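Local coordinates for protein endoglucanase, family GH5 (Zobellia galactanivorans, PDB 6GL2) that probably hydrolyses beta-1,4-glucosidic linkages in beta-glucans, acting as a marine bacterial endoglucanase dedicated to hemicellulose, at residues L64-K69 and V102-H107. Sequence-based numbering, arbitrary orientation.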
loop_
_atom_site.group_PDB
_atom_site.type_symbol
_atom_site.label_atom_id
_atom_site.label_comp_id
_atom_site.label_asym_id
_atom_site.label_seq_id
_atom_site.Cartn_x
_atom_site.Cartn_y
_atom_site.Cartn_z
ATOM N N LEU A 64 -2.182 -3.618 5.578
ATOM C CA LEU A 64 -1.398 -4.511 6.426
ATOM C C LEU A 64 -0.130 -4.849 5.662
ATOM O O LEU A 64 0.006 -5.896 5.004
ATOM C CB LEU A 64 -2.258 -5.787 6.707
ATOM C CG LEU A 64 -1.601 -6.870 7.531
ATOM C CD1 LEU A 64 -0.978 -6.271 8.792
ATOM C CD2 LEU A 64 -2.679 -7.954 7.829
ATOM N N PRO A 65 0.852 -3.919 5.751
ATOM C CA PRO A 65 2.096 -4.208 5.010
ATOM C C PRO A 65 2.917 -5.294 5.742
ATOM O O PRO A 65 2.950 -5.367 6.947
ATOM C CB PRO A 65 2.776 -2.837 5.103
ATOM C CG PRO A 65 2.268 -2.196 6.335
ATOM C CD PRO A 65 0.876 -2.656 6.416
ATOM N N VAL A 66 3.451 -6.189 4.915
ATOM C CA VAL A 66 4.170 -7.314 5.534
ATOM C C VAL A 66 5.474 -7.453 4.781
ATOM O O VAL A 66 5.553 -7.524 3.549
ATOM C CB VAL A 66 3.386 -8.650 5.340
ATOM C CG1 VAL A 66 4.148 -9.823 5.947
ATOM C CG2 VAL A 66 1.988 -8.564 5.982
ATOM N N THR A 67 6.542 -7.580 5.544
ATOM C CA THR A 67 7.901 -7.913 5.045
ATOM C C THR A 67 8.088 -9.403 5.296
ATOM O O THR A 67 7.862 -9.884 6.410
ATOM C CB THR A 67 8.981 -7.046 5.698
ATOM O OG1 THR A 67 8.796 -5.694 5.269
ATOM C CG2 THR A 67 10.413 -7.563 5.334
ATOM N N TRP A 68 8.442 -10.128 4.266
ATOM C CA TRP A 68 8.475 -11.601 4.298
ATOM C C TRP A 68 9.886 -12.129 4.422
ATOM O O TRP A 68 10.040 -13.283 4.780
ATOM C CB TRP A 68 7.797 -12.174 3.013
ATOM C CG TRP A 68 6.376 -11.756 2.911
ATOM C CD1 TRP A 68 5.892 -10.613 2.324
ATOM C CD2 TRP A 68 5.191 -12.423 3.422
ATOM N NE1 TRP A 68 4.547 -10.550 2.452
ATOM C CE2 TRP A 68 4.062 -11.619 3.089
ATOM C CE3 TRP A 68 5.008 -13.605 4.132
ATOM C CZ2 TRP A 68 2.762 -11.941 3.467
ATOM C CZ3 TRP A 68 3.708 -13.922 4.539
ATOM C CH2 TRP A 68 2.616 -13.138 4.133
ATOM N N LYS A 69 10.896 -11.349 4.108
ATOM C CA LYS A 69 12.307 -11.826 3.997
ATOM C C LYS A 69 12.767 -12.684 5.170
ATOM O O LYS A 69 13.349 -13.759 4.966
ATOM C CB LYS A 69 13.238 -10.616 3.764
ATOM C CG LYS A 69 14.692 -11.077 3.588
ATOM C CD LYS A 69 15.632 -9.953 3.285
ATOM C CE LYS A 69 17.112 -10.387 3.380
ATOM N NZ LYS A 69 17.304 -11.810 3.867
ATOM N N VAL A 102 -9.098 -5.289 3.842
ATOM C CA VAL A 102 -7.710 -5.507 4.339
ATOM C C VAL A 102 -6.904 -5.710 3.081
ATOM O O VAL A 102 -7.197 -6.546 2.214
ATOM C CB VAL A 102 -7.575 -6.753 5.236
ATOM C CG1 VAL A 102 -6.105 -7.039 5.459
ATOM C CG2 VAL A 102 -8.267 -6.467 6.542
ATOM N N ILE A 103 -5.738 -5.021 3.023
ATOM C CA ILE A 103 -4.783 -5.213 1.930
ATOM C C ILE A 103 -3.534 -5.893 2.558
ATOM O O ILE A 103 -2.924 -5.341 3.467
ATOM C CB ILE A 103 -4.379 -3.843 1.334
ATOM C CG1 ILE A 103 -5.537 -3.074 0.725
ATOM C CG2 ILE A 103 -3.257 -4.033 0.328
ATOM C CD1 ILE A 103 -5.295 -1.559 0.709
ATOM N N ILE A 104 -3.138 -6.993 1.950
ATOM C CA ILE A 104 -1.854 -7.639 2.381
ATOM C C ILE A 104 -0.899 -7.511 1.189
ATOM O O ILE A 104 -1.287 -7.762 0.044
ATOM C CB ILE A 104 -2.089 -9.142 2.649
ATOM C CG1 ILE A 104 -2.988 -9.284 3.922
ATOM C CG2 ILE A 104 -0.742 -9.855 2.847
ATOM C CD1 ILE A 104 -3.456 -10.746 4.132
ATOM N N ASN A 105 0.370 -7.142 1.464
ATOM C CA ASN A 105 1.355 -6.935 0.402
ATOM C C ASN A 105 2.623 -7.673 0.689
ATOM O O ASN A 105 2.751 -8.442 1.624
ATOM C CB ASN A 105 1.600 -5.405 0.180
ATOM C CG ASN A 105 2.462 -4.759 1.209
ATOM O OD1 ASN A 105 2.940 -5.431 2.129
ATOM N ND2 ASN A 105 2.778 -3.463 1.030
ATOM N N ILE A 106 3.577 -7.490 -0.222
ATOM C CA ILE A 106 4.995 -7.691 -0.033
ATOM C C ILE A 106 5.644 -6.337 0.132
ATOM O O ILE A 106 5.537 -5.512 -0.806
ATOM C CB ILE A 106 5.633 -8.514 -1.193
ATOM C CG1 ILE A 106 5.073 -9.892 -1.265
ATOM C CG2 ILE A 106 7.137 -8.494 -1.036
ATOM C CD1 ILE A 106 5.657 -10.790 -2.363
ATOM N N HIS A 107 6.279 -6.055 1.230
ATOM C CA HIS A 107 6.685 -4.690 1.592
ATOM C C HIS A 107 8.168 -4.451 1.470
ATOM O O HIS A 107 8.666 -4.362 0.295
ATOM C CB HIS A 107 6.097 -4.300 2.996
ATOM C CG HIS A 107 5.962 -2.841 3.183
ATOM N ND1 HIS A 107 4.941 -2.137 2.615
ATOM C CD2 HIS A 107 6.742 -1.955 3.858
ATOM C CE1 HIS A 107 5.080 -0.857 2.998
ATOM N NE2 HIS A 107 6.211 -0.727 3.679
#
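L64 N donates to I103 O (2.8 Å), and a parallel bridge pairs L64 with I104. After this bond the strand ladder lapses, N105 N staying buried without a partner, and side chains take over much of the bonding. OD1 of N105 accepts the backbone N-H of V66 at 2.9 Å, the donor tilted 20° from the carbonyl plane. CG of N105 sits between its own backbone N and carbonyl carbon (chi1 77°), which swings the amide across to the 64-69 chain. The other end of that amide, ND2, reaches ND1 of H107 at 3.0 Å, within the imidazole plane, and also bonds E148. An alanine in place of N105 would probably leave V66 N without its acceptor and H107 ND1 without its donor, so that the ring is less firmly fixed in rotation. V66 O takes H107 N (2.8 Å) from above its carbonyl plane. The indole of W68 adds a nearly straight bond, NE1 to N105 O at 2.9 Å (173°), in its ring plane and on a lone pair of the carbonyl.

Among ring contacts, CB of P65 lies over one face of the H107 imidazole, 3.7 Å from its centroid, a CH-pi contact. I106 CG1 nears W68 CD1 obliquely (3.8 Å), while I104 CG2 meets CZ2 at the indole edge. Apolar contact continues where L64 CD2 and I104 CG1 lie side by side at 4.1 Å; helix 82-96 covers L64 and W68. The whole joins the C-terminal ends of neighbouring strands 61-64 and 101-105 in the (beta/alpha)8 TIM barrel of family GH5, the end where such barrels carry their active site.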